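Local structure of TbpB (Actinobacillus pleuropneumoniae, 3HOL) at residues A[126-131]-A[225-230]; A[194-199]-A[248-253]; A[395-398]-A[403-406]; A[418-423]-A[427-432]. The protein probably serves as the surface lipoprotein of the bacterial transferrin receptor, capturing host transferrin as a source of iron. One frame throughout, in Å; residues are numbered along the deposited sequence.

Contact 1 of 4, residues A[126-131]-A[225-230]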
loop_
_atom_site.group_PDB
_atom_site.type_symbol
_atom_site.label_atom_id
_atom_site.label_comp_id
_atom_site.label_asym_id
_atom_site.label_seq_id
_atom_site.Cartn_x
_atom_site.Cartn_y
_atom_site.Cartn_z
ATOM N N TRP A 126 -11.032 -1.076 -19.418
ATOM C CA TRP A 126 -11.443 -2.085 -18.459
ATOM C C TRP A 126 -11.541 -3.395 -19.254
ATOM O O TRP A 126 -11.513 -3.364 -20.490
ATOM C CB TRP A 126 -12.739 -1.700 -17.741
ATOM C CG TRP A 126 -14.031 -1.591 -18.615
ATOM C CD1 TRP A 126 -14.354 -0.585 -19.513
ATOM C CD2 TRP A 126 -15.152 -2.477 -18.595
ATOM N NE1 TRP A 126 -15.599 -0.830 -20.075
ATOM C CE2 TRP A 126 -16.102 -1.984 -19.529
ATOM C CE3 TRP A 126 -15.433 -3.667 -17.905
ATOM C CZ2 TRP A 126 -17.308 -2.630 -19.783
ATOM C CZ3 TRP A 126 -16.654 -4.317 -18.152
ATOM C CH2 TRP A 126 -17.578 -3.786 -19.095
ATOM N N ASP A 127 -11.563 -4.516 -18.534
ATOM C CA ASP A 127 -11.614 -5.852 -19.091
ATOM C C ASP A 127 -12.431 -6.688 -18.109
ATOM O O ASP A 127 -12.674 -6.243 -16.977
ATOM C CB ASP A 127 -10.181 -6.410 -19.198
ATOM C CG ASP A 127 -9.440 -5.836 -20.408
ATOM O OD1 ASP A 127 -9.818 -6.215 -21.523
ATOM O OD2 ASP A 127 -8.492 -5.025 -20.210
ATOM N N PHE A 128 -12.827 -7.894 -18.514
ATOM C CA PHE A 128 -13.717 -8.708 -17.698
ATOM C C PHE A 128 -13.666 -10.137 -18.142
ATOM O O PHE A 128 -13.245 -10.442 -19.286
ATOM C CB PHE A 128 -15.207 -8.247 -17.795
ATOM C CG PHE A 128 -15.795 -8.306 -19.210
ATOM C CD1 PHE A 128 -16.394 -9.474 -19.694
ATOM C CD2 PHE A 128 -15.784 -7.184 -20.037
ATOM C CE1 PHE A 128 -16.923 -9.522 -21.006
ATOM C CE2 PHE A 128 -16.302 -7.231 -21.333
ATOM C CZ PHE A 128 -16.877 -8.412 -21.807
ATOM N N THR A 129 -14.137 -11.006 -17.244
ATOM C CA THR A 129 -14.569 -12.349 -17.666
ATOM C C THR A 129 -15.950 -12.612 -17.077
ATOM O O THR A 129 -16.210 -12.224 -15.927
ATOM C CB THR A 129 -13.566 -13.503 -17.305
ATOM O OG1 THR A 129 -14.154 -14.773 -17.656
ATOM C CG2 THR A 129 -13.176 -13.531 -15.768
ATOM N N SER A 130 -16.860 -13.185 -17.863
ATOM C CA SER A 130 -18.122 -13.625 -17.236
ATOM C C SER A 130 -17.924 -14.973 -16.538
ATOM O O SER A 130 -16.835 -15.551 -16.547
ATOM C CB SER A 130 -19.260 -13.690 -18.258
ATOM O OG SER A 130 -19.117 -14.884 -19.018
ATOM N N ASN A 131 -18.964 -15.456 -15.858
ATOM C CA ASN A 131 -18.944 -16.840 -15.417
ATOM C C ASN A 131 -19.351 -17.732 -16.601
ATOM O O ASN A 131 -19.575 -17.205 -17.713
ATOM C CB ASN A 131 -19.878 -17.029 -14.207
ATOM C CG ASN A 131 -21.326 -16.818 -14.539
ATOM O OD1 ASN A 131 -21.689 -16.202 -15.540
ATOM N ND2 ASN A 131 -22.195 -17.319 -13.654
ATOM N N ASN A 225 -27.737 -9.745 -21.936
ATOM C CA ASN A 225 -26.908 -8.687 -21.380
ATOM C C ASN A 225 -26.034 -9.287 -20.283
ATOM O O ASN A 225 -26.541 -9.720 -19.245
ATOM C CB ASN A 225 -27.823 -7.545 -20.875
ATOM C CG ASN A 225 -27.099 -6.576 -19.951
ATOM O OD1 ASN A 225 -25.884 -6.434 -20.021
ATOM N ND2 ASN A 225 -27.833 -5.923 -19.075
ATOM N N PHE A 226 -24.722 -9.382 -20.526
ATOM C CA PHE A 226 -23.790 -9.975 -19.545
ATOM C C PHE A 226 -23.528 -9.117 -18.273
ATOM O O PHE A 226 -22.880 -9.594 -17.328
ATOM C CB PHE A 226 -22.463 -10.302 -20.238
ATOM C CG PHE A 226 -22.523 -11.584 -21.006
ATOM C CD1 PHE A 226 -22.311 -12.806 -20.367
ATOM C CD2 PHE A 226 -22.898 -11.580 -22.358
ATOM C CE1 PHE A 226 -22.422 -14.023 -21.090
ATOM C CE2 PHE A 226 -23.001 -12.770 -23.069
ATOM C CZ PHE A 226 -22.760 -13.989 -22.449
ATOM N N PHE A 227 -23.998 -7.865 -18.289
ATOM C CA PHE A 227 -23.579 -6.828 -17.309
ATOM C C PHE A 227 -24.787 -6.299 -16.531
ATOM O O PHE A 227 -24.956 -5.078 -16.390
ATOM C CB PHE A 227 -22.903 -5.654 -18.066
ATOM C CG PHE A 227 -21.932 -6.121 -19.147
ATOM C CD1 PHE A 227 -20.698 -6.634 -18.796
ATOM C CD2 PHE A 227 -22.286 -6.065 -20.509
ATOM C CE1 PHE A 227 -19.796 -7.098 -19.764
ATOM C CE2 PHE A 227 -21.399 -6.532 -21.489
ATOM C CZ PHE A 227 -20.151 -7.048 -21.111
ATOM N N SER A 228 -25.621 -7.221 -16.043
ATOM C CA SER A 228 -26.914 -6.799 -15.471
ATOM C C SER A 228 -26.823 -6.660 -13.959
ATOM O O SER A 228 -27.697 -6.045 -13.343
ATOM C CB SER A 228 -28.050 -7.772 -15.852
ATOM O OG SER A 228 -27.862 -9.065 -15.248
ATOM N N ALA A 229 -25.792 -7.252 -13.371
ATOM C CA ALA A 229 -25.677 -7.352 -11.905
ATOM C C ALA A 229 -24.856 -6.211 -11.339
ATOM O O ALA A 229 -23.832 -5.836 -11.922
ATOM C CB ALA A 229 -25.031 -8.655 -11.535
ATOM N N ASP A 230 -25.295 -5.651 -10.219
ATOM C CA ASP A 230 -24.479 -4.667 -9.510
ATOM C C ASP A 230 -23.350 -5.363 -8.746
ATOM O O ASP A 230 -23.358 -6.601 -8.563
ATOM C CB ASP A 230 -25.330 -3.903 -8.474
ATOM C CG ASP A 230 -26.423 -3.029 -9.104
ATOM O OD1 ASP A 230 -26.274 -2.514 -10.209
ATOM O OD2 ASP A 230 -27.472 -2.857 -8.474
#
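F227 leaves its loop with CG anti to the carbonyl carbon (chi1 -44°), while F128 on the strand holds CG between its backbone N and carbonyl carbon (chi1 60°); these torsions bring the rings together, and they meet nearly at right angles. The result is a T-shaped pair: the CE1-CZ edge of F227 stands over one face of F128, with centroids 5.0 Å apart and planes at 83°. The closest approach, 3.6 Å, joins F128 CZ to F227 CZ. W126, two residues back along the same strand, brings the edge of its six-membered ring toward the face of F227; this second edge-to-face pair is offset, and W126 CH2 lies 4.0 Å from F227 CE1. F227 therefore gives its edge to one strand residue and takes the edge of the other, completing a three-ring cluster. Further along the strand, at S130, the contact thins to CB, 3.8 Å from CD1 of F226. The loop is shaped locally by an Asx turn in which F227 N donates to N225 OD1 at 2.9 Å, and F226 CB sits over the centre of a face of F227. I195, Y196 and L257 also touch F227, plugging the loop into the N-lobe barrel. The indole NE1 of W126 bonds S189 O. With rings and one CH2 meeting and no polar bond between the segments, the loop is probably held by apolar packing and weak edge-to-face electrostatics.

Contact 2 of 4, residues A[194-199]-A[248-253]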
loop_
_atom_site.group_PDB
_atom_site.type_symbol
_atom_site.label_atom_id
_atom_site.label_comp_id
_atom_site.label_asym_id
_atom_site.label_seq_id
_atom_site.Cartn_x
_atom_site.Cartn_y
_atom_site.Cartn_z
ATOM N N THR A 194 -22.802 3.374 -22.059
ATOM C CA THR A 194 -22.408 3.222 -20.657
ATOM C C THR A 194 -22.836 1.856 -20.123
ATOM O O THR A 194 -23.989 1.461 -20.272
ATOM C CB THR A 194 -23.008 4.331 -19.813
ATOM O OG1 THR A 194 -22.607 5.574 -20.378
ATOM C CG2 THR A 194 -22.510 4.251 -18.332
ATOM N N ILE A 195 -21.906 1.141 -19.491
ATOM C CA ILE A 195 -22.187 -0.219 -19.059
ATOM C C ILE A 195 -22.328 -0.255 -17.527
ATOM O O ILE A 195 -23.236 -0.876 -17.004
ATOM C CB ILE A 195 -21.112 -1.241 -19.567
ATOM C CG1 ILE A 195 -20.875 -1.138 -21.098
ATOM C CG2 ILE A 195 -21.509 -2.687 -19.195
ATOM C CD1 ILE A 195 -22.146 -1.481 -22.019
ATOM N N TYR A 196 -21.424 0.427 -16.818
ATOM C CA TYR A 196 -21.529 0.605 -15.387
ATOM C C TYR A 196 -21.228 2.044 -15.038
ATOM O O TYR A 196 -20.436 2.723 -15.727
ATOM C CB TYR A 196 -20.492 -0.263 -14.655
ATOM C CG TYR A 196 -20.621 -1.758 -14.885
ATOM C CD1 TYR A 196 -21.390 -2.547 -14.015
ATOM C CD2 TYR A 196 -19.935 -2.386 -15.923
ATOM C CE1 TYR A 196 -21.516 -3.922 -14.198
ATOM C CE2 TYR A 196 -20.028 -3.782 -16.108
ATOM C CZ TYR A 196 -20.857 -4.535 -15.249
ATOM O OH TYR A 196 -20.982 -5.908 -15.387
ATOM N N THR A 197 -21.797 2.502 -13.932
ATOM C CA THR A 197 -21.250 3.673 -13.287
ATOM C C THR A 197 -20.613 3.182 -12.016
ATOM O O THR A 197 -20.966 2.118 -11.507
ATOM C CB THR A 197 -22.332 4.739 -12.976
ATOM O OG1 THR A 197 -23.380 4.132 -12.206
ATOM C CG2 THR A 197 -22.918 5.315 -14.298
ATOM N N VAL A 198 -19.649 3.942 -11.512
ATOM C CA VAL A 198 -18.944 3.550 -10.307
ATOM C C VAL A 198 -18.896 4.712 -9.259
ATOM O O VAL A 198 -18.973 5.895 -9.610
ATOM C CB VAL A 198 -17.491 3.072 -10.604
ATOM C CG1 VAL A 198 -17.441 1.862 -11.580
ATOM C CG2 VAL A 198 -16.682 4.159 -11.143
ATOM N N ASN A 199 -18.807 4.333 -7.996
ATOM C CA ASN A 199 -18.751 5.276 -6.879
ATOM C C ASN A 199 -17.856 4.647 -5.856
ATOM O O ASN A 199 -17.996 3.447 -5.582
ATOM C CB ASN A 199 -20.131 5.464 -6.270
ATOM C CG ASN A 199 -21.024 6.270 -7.151
ATOM O OD1 ASN A 199 -21.075 7.503 -7.039
ATOM N ND2 ASN A 199 -21.702 5.605 -8.090
ATOM N N GLY A 248 -7.908 -1.365 -10.448
ATOM C CA GLY A 248 -8.755 -2.092 -9.477
ATOM C C GLY A 248 -9.685 -3.075 -10.118
ATOM O O GLY A 248 -9.530 -3.431 -11.304
ATOM N N LYS A 249 -10.641 -3.561 -9.324
ATOM C CA LYS A 249 -11.498 -4.652 -9.804
ATOM C C LYS A 249 -12.830 -4.601 -9.089
ATOM O O LYS A 249 -12.974 -3.940 -8.040
ATOM C CB LYS A 249 -10.834 -6.035 -9.553
ATOM C CG LYS A 249 -10.997 -6.529 -8.089
ATOM C CD LYS A 249 -10.172 -7.814 -7.830
ATOM C CE LYS A 249 -10.562 -8.511 -6.512
ATOM N NZ LYS A 249 -10.418 -7.543 -5.344
ATOM N N PHE A 250 -13.808 -5.299 -9.647
ATOM C CA PHE A 250 -14.974 -5.610 -8.864
ATOM C C PHE A 250 -15.528 -6.971 -9.250
ATOM O O PHE A 250 -15.225 -7.515 -10.347
ATOM C CB PHE A 250 -16.070 -4.529 -8.940
ATOM C CG PHE A 250 -16.729 -4.394 -10.291
ATOM C CD1 PHE A 250 -17.705 -5.278 -10.685
ATOM C CD2 PHE A 250 -16.409 -3.317 -11.130
ATOM C CE1 PHE A 250 -18.356 -5.141 -11.927
ATOM C CE2 PHE A 250 -17.067 -3.142 -12.387
ATOM C CZ PHE A 250 -18.036 -4.081 -12.788
ATOM N N VAL A 251 -16.357 -7.504 -8.360
ATOM C CA VAL A 251 -17.053 -8.778 -8.653
ATOM C C VAL A 251 -18.567 -8.578 -8.561
ATOM O O VAL A 251 -19.060 -8.011 -7.569
ATOM C CB VAL A 251 -16.602 -9.899 -7.698
ATOM C CG1 VAL A 251 -17.103 -11.322 -8.188
ATOM C CG2 VAL A 251 -15.096 -9.865 -7.484
ATOM N N ALA A 252 -19.312 -9.039 -9.575
ATOM C CA ALA A 252 -20.784 -8.959 -9.528
ATOM C C ALA A 252 -21.291 -9.648 -8.234
ATOM O O ALA A 252 -20.712 -10.672 -7.802
ATOM C CB ALA A 252 -21.385 -9.634 -10.784
ATOM N N ASN A 253 -22.347 -9.100 -7.631
ATOM C CA ASN A 253 -22.882 -9.643 -6.395
ATOM C C ASN A 253 -23.383 -11.100 -6.549
ATOM O O ASN A 253 -23.310 -11.848 -5.609
ATOM C CB ASN A 253 -23.958 -8.737 -5.800
ATOM C CG ASN A 253 -23.418 -7.403 -5.378
ATOM O OD1 ASN A 253 -22.213 -7.230 -5.074
ATOM N ND2 ASN A 253 -24.309 -6.424 -5.361
#
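Y196 and F250 meet as an edge-to-face pair inside the barrel, and these two side chains make the whole direct contact between the segments. CZ of F250 stands 3.6 Å above the centre of the tyrosine ring, almost equally far from all six of its carbons; the shortest separation is 3.8 Å, from F250 CZ to Y196 CE1. The ring planes lie 68° apart and the centroids 5.0 Å, so F250 leans somewhat from a perpendicular T. F250 reaches inward with CG between its backbone N and carbonyl carbon (chi1 68°). Outside this pair, L188, A259, S231 and L234 pack about F250, while L257 and F227 border the tyrosine. Further out, the backbone probably helps to set the aim of the rings: strand 193-203 carries a classic beta bulge in which I195 and Y196 both face L188, and V251 N and V251 O are each bonded to a serine hydroxyl of strand 231-239, S233 and S231. The two strands are not neighbours in the sheet, so the rings span the interior of the N-lobe barrel and join parts of its wall. Chemically, the slightly positive edge of F250 meets the electron-rich face of Y196, which probably adds a weak electrostatic attraction to the apolar packing, with a preferred direction but no polar bond between the segments.

Contact 3 of 4, residues A[395-398]-A[403-406]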
loop_
_atom_site.group_PDB
_atom_site.type_symbol
_atom_site.label_atom_id
_atom_site.label_comp_id
_atom_site.label_asym_id
_atom_site.label_seq_id
_atom_site.Cartn_x
_atom_site.Cartn_y
_atom_site.Cartn_z
ATOM N N THR A 395 17.911 0.476 21.550
ATOM C CA THR A 395 16.874 -0.532 21.433
ATOM C C THR A 395 15.616 -0.099 22.176
ATOM O O THR A 395 15.653 0.035 23.385
ATOM C CB THR A 395 17.368 -1.838 22.013
ATOM O OG1 THR A 395 18.492 -2.256 21.248
ATOM C CG2 THR A 395 16.284 -2.920 21.954
ATOM N N ALA A 396 14.514 0.095 21.445
ATOM C CA ALA A 396 13.261 0.654 21.969
ATOM C C ALA A 396 12.864 0.026 23.314
ATOM O O ALA A 396 12.811 -1.200 23.446
ATOM C CB ALA A 396 12.109 0.495 20.936
ATOM N N ASP A 397 12.578 0.881 24.291
ATOM C CA ASP A 397 12.187 0.409 25.623
ATOM C C ASP A 397 11.235 1.411 26.284
ATOM O O ASP A 397 10.994 2.493 25.750
ATOM C CB ASP A 397 13.429 0.081 26.478
ATOM C CG ASP A 397 14.173 1.342 27.001
ATOM O OD1 ASP A 397 13.586 2.189 27.675
ATOM O OD2 ASP A 397 15.392 1.463 26.788
ATOM N N ASP A 398 10.662 1.037 27.425
ATOM C CA ASP A 398 9.649 1.890 28.065
ATOM C C ASP A 398 10.065 2.461 29.426
ATOM O O ASP A 398 9.224 2.980 30.169
ATOM C CB ASP A 398 8.323 1.142 28.195
ATOM C CG ASP A 398 8.404 -0.058 29.105
ATOM O OD1 ASP A 398 9.511 -0.451 29.564
ATOM O OD2 ASP A 398 7.333 -0.642 29.347
ATOM N N GLY A 403 15.906 4.912 30.216
ATOM C CA GLY A 403 16.075 4.125 28.998
ATOM C C GLY A 403 16.518 4.925 27.780
ATOM O O GLY A 403 17.126 6.011 27.885
ATOM N N TYR A 404 16.196 4.361 26.621
ATOM C CA TYR A 404 16.442 4.988 25.314
ATOM C C TYR A 404 15.308 5.956 25.025
ATOM O O TYR A 404 14.415 5.679 24.207
ATOM C CB TYR A 404 16.544 3.919 24.241
ATOM C CG TYR A 404 17.770 3.046 24.407
ATOM C CD1 TYR A 404 19.046 3.504 24.016
ATOM C CD2 TYR A 404 17.669 1.775 24.963
ATOM C CE1 TYR A 404 20.175 2.714 24.197
ATOM C CE2 TYR A 404 18.788 0.979 25.148
ATOM C CZ TYR A 404 20.031 1.445 24.765
ATOM O OH TYR A 404 21.140 0.641 24.924
ATOM N N ARG A 405 15.342 7.081 25.729
ATOM C CA ARG A 405 14.279 8.066 25.706
ATOM C C ARG A 405 14.332 8.959 24.457
ATOM O O ARG A 405 15.406 9.287 23.959
ATOM C CB ARG A 405 14.401 8.975 26.931
ATOM C CG ARG A 405 14.248 8.264 28.299
ATOM C CD ARG A 405 15.139 8.967 29.321
ATOM N NE ARG A 405 16.542 8.516 29.245
ATOM C CZ ARG A 405 17.596 9.230 29.668
ATOM N NH1 ARG A 405 17.430 10.453 30.194
ATOM N NH2 ARG A 405 18.820 8.715 29.577
ATOM N N THR A 406 13.175 9.420 24.011
ATOM C CA THR A 406 13.167 10.566 23.115
ATOM C C THR A 406 12.204 11.571 23.694
ATOM O O THR A 406 11.251 11.191 24.378
ATOM C CB THR A 406 12.745 10.181 21.677
ATOM O OG1 THR A 406 11.438 9.592 21.711
ATOM C CG2 THR A 406 13.725 9.165 21.044
#
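D397 and Y404 cross at about a right angle, the aspartate carboxylate coming up to the edge of the tyrosine ring with the two planes 53° apart. OD2 does double work. It accepts the backbone N-H of Y404 at 3.0 Å in a nearly straight bond (164°), met on its syn side and somewhat out of the carboxylate plane. The same oxygen also lies 2.9 Å from Y404 CD2, near the ring plane. D397 has CG between its backbone N and carbonyl carbon (chi1 75°); this torsion sets OD2 at Y404 N and brings OD1 to 3.4 Å from G403 CA. T395 approaches the ring differently: its backbone N sits 3.6 Å above the ring centre, while T395 O comes within 3.1 Å of Y404 CD2. Y404 itself is the centre of an inverse gamma turn, the bond from R405 N to G403 O being weak. A straighter bond from R405 NE to that same G403 O, 2.9 Å long, ties the arginine side chain back to the turn. D397 N and Y404 O both bond to T381 OG1, linking the two sides to strand 375-387. The contact thus closes the base of the loop leading into strand 405-411 of the C-lobe barrel. Its chemistry implies that OD2 ties the two ends of the loop, while OD1, bonded to D399 N, holds the carboxylate in place; the positively polarised ring edge probably adds to the attraction.

Contact 4 of 4, residues A[418-423]-A[427-432]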
loop_
_atom_site.group_PDB
_atom_site.type_symbol
_atom_site.label_atom_id
_atom_site.label_comp_id
_atom_site.label_asym_id
_atom_site.label_seq_id
_atom_site.Cartn_x
_atom_site.Cartn_y
_atom_site.Cartn_z
ATOM N N SER A 418 11.669 20.736 18.147
ATOM C CA SER A 418 13.017 20.296 18.511
ATOM C C SER A 418 12.972 19.013 19.338
ATOM O O SER A 418 11.943 18.664 19.924
ATOM C CB SER A 418 13.740 21.413 19.264
ATOM O OG SER A 418 13.083 21.682 20.481
ATOM N N GLY A 419 14.078 18.289 19.387
ATOM C CA GLY A 419 14.056 17.018 20.046
ATOM C C GLY A 419 15.373 16.579 20.624
ATOM O O GLY A 419 16.428 17.168 20.341
ATOM N N LYS A 420 15.288 15.535 21.448
ATOM C CA LYS A 420 16.424 14.962 22.120
ATOM C C LYS A 420 16.320 13.464 22.061
ATOM O O LYS A 420 15.246 12.911 22.322
ATOM C CB LYS A 420 16.431 15.391 23.597
ATOM C CG LYS A 420 16.637 16.884 23.838
ATOM C CD LYS A 420 16.389 17.181 25.350
ATOM C CE LYS A 420 17.085 18.445 25.828
ATOM N NZ LYS A 420 16.694 19.616 24.992
ATOM N N LEU A 421 17.422 12.784 21.738
ATOM C CA LEU A 421 17.396 11.330 21.748
ATOM C C LEU A 421 18.511 10.837 22.627
ATOM O O LEU A 421 19.666 11.262 22.450
ATOM C CB LEU A 421 17.513 10.741 20.328
ATOM C CG LEU A 421 16.426 11.179 19.337
ATOM C CD1 LEU A 421 16.890 12.398 18.547
ATOM C CD2 LEU A 421 16.037 10.030 18.388
ATOM N N PHE A 422 18.178 9.923 23.540
ATOM C CA PHE A 422 19.076 9.554 24.672
ATOM C C PHE A 422 19.592 8.148 24.579
ATOM O O PHE A 422 18.884 7.260 24.109
ATOM C CB PHE A 422 18.345 9.694 26.032
ATOM C CG PHE A 422 18.146 11.122 26.461
ATOM C CD1 PHE A 422 19.123 11.772 27.232
ATOM C CD2 PHE A 422 17.016 11.840 26.065
ATOM C CE1 PHE A 422 18.964 13.087 27.596
ATOM C CE2 PHE A 422 16.857 13.167 26.427
ATOM C CZ PHE A 422 17.825 13.793 27.205
ATOM N N ASP A 423 20.833 7.956 25.053
ATOM C CA ASP A 423 21.365 6.634 25.355
ATOM C C ASP A 423 20.810 6.189 26.716
ATOM O O ASP A 423 20.388 7.036 27.532
ATOM C CB ASP A 423 22.896 6.673 25.408
ATOM C CG ASP A 423 23.519 5.282 25.440
ATOM O OD1 ASP A 423 22.763 4.306 25.376
ATOM O OD2 ASP A 423 24.757 5.189 25.513
ATOM N N VAL A 427 23.064 11.149 30.614
ATOM C CA VAL A 427 22.735 12.434 31.217
ATOM C C VAL A 427 22.272 13.397 30.144
ATOM O O VAL A 427 21.220 13.996 30.250
ATOM C CB VAL A 427 23.966 13.072 31.949
ATOM C CG1 VAL A 427 23.593 14.446 32.543
ATOM C CG2 VAL A 427 24.530 12.131 33.009
ATOM N N ASN A 428 23.087 13.559 29.113
ATOM C CA ASN A 428 22.763 14.448 28.013
ATOM C C ASN A 428 22.408 13.627 26.768
ATOM O O ASN A 428 22.874 12.486 26.639
ATOM C CB ASN A 428 23.945 15.339 27.724
ATOM C CG ASN A 428 24.274 16.262 28.877
ATOM O OD1 ASN A 428 25.414 16.272 29.362
ATOM N ND2 ASN A 428 23.290 17.039 29.323
ATOM N N PRO A 429 21.580 14.184 25.867
ATOM C CA PRO A 429 21.206 13.308 24.747
ATOM C C PRO A 429 22.366 13.147 23.789
ATOM O O PRO A 429 23.193 14.048 23.657
ATOM C CB PRO A 429 20.068 14.066 24.072
ATOM C CG PRO A 429 20.319 15.526 24.416
ATOM C CD PRO A 429 20.857 15.468 25.824
ATOM N N VAL A 430 22.415 12.011 23.105
ATOM C CA VAL A 430 23.431 11.803 22.112
ATOM C C VAL A 430 23.126 12.540 20.797
ATOM O O VAL A 430 24.064 12.937 20.077
ATOM C CB VAL A 430 23.641 10.317 21.864
ATOM C CG1 VAL A 430 24.232 9.679 23.107
ATOM C CG2 VAL A 430 22.327 9.654 21.523
ATOM N N PHE A 431 21.837 12.724 20.480
ATOM C CA PHE A 431 21.462 13.521 19.311
ATOM C C PHE A 431 20.431 14.554 19.695
ATOM O O PHE A 431 19.576 14.285 20.523
ATOM C CB PHE A 431 20.853 12.654 18.189
ATOM C CG PHE A 431 21.844 11.774 17.473
ATOM C CD1 PHE A 431 22.664 12.286 16.466
ATOM C CD2 PHE A 431 21.930 10.405 17.790
ATOM C CE1 PHE A 431 23.589 11.447 15.800
ATOM C CE2 PHE A 431 22.833 9.570 17.144
ATOM C CZ PHE A 431 23.678 10.095 16.138
ATOM N N THR A 432 20.502 15.715 19.070
ATOM C CA THR A 432 19.412 16.677 19.103
ATOM C C THR A 432 18.900 16.880 17.677
ATOM O O THR A 432 19.617 16.619 16.707
ATOM C CB THR A 432 19.828 18.037 19.745
ATOM O OG1 THR A 432 20.909 18.608 19.002
ATOM C CG2 THR A 432 20.279 17.839 21.184
HETATM O O HOH W 1 22.503 9.861 26.186
#
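P429 packs tightly on the ring of F422: its CB lies 3.8 Å from the ring centroid and 11° off the normal, a CH-pi contact over the face. The two side chains run side by side, and P429 CD touches F422 CE1 at 3.5 Å. Close by, L421 O accepts from two successive amides, F431 N at 3.3 Å in a nearly straight bond (174°) and V430 N in a weak, bent one (125°). V430 and F431 thus both face L421, a classic beta bulge. L421 N returns a 2.9 Å bond to F431 O, making this an antiparallel hydrogen-bonded pair; the neighbouring pair, K420 with T432, is non-hydrogen-bonded. On the barrel-core face L421 CD1 meets F431 CB at 4.0 Å.

The solvent side is looser. K420 is exposed and only its CB and CG brush the proline ring, while its chain is bent at chi4. V427 and N428 point their side chains away from the partner segment, and near the turn a water links the two segments, accepting from D423 N and donating to N428 O. D423 gives V430 a light contact through CB, its carboxylate OD2 being held by W392 NE1.

The whole is the end of the beta hairpin formed by strands 416-421 and 431-438 of the C-lobe barrel. Strand 405-411 flanks the first and strand 441-447 the second; W382 of strand 375-387 touches L421, V430 and F431, and strand 495-508 adds F501 against L421 and V497 against F431.

Contacts 1 and 2 belong to the N-lobe barrel and contacts 3 and 4 to the C-lobe barrel, the centres of contacts 1 and 3 lying about 55 Å apart. The first two are buried, rest on aromatic rings and share a core; where their loops adjoin, D230 O probably bonds N253 N. Contacts 3 and 4 are only partly buried and rely more on backbone amides, with a carboxylate or carbonyl as acceptor. They too adjoin, strands 405-411 and 416-421 being neighbours: R405 O probably accepts from F422 N, and T406 CG2 packs on L421 CD2.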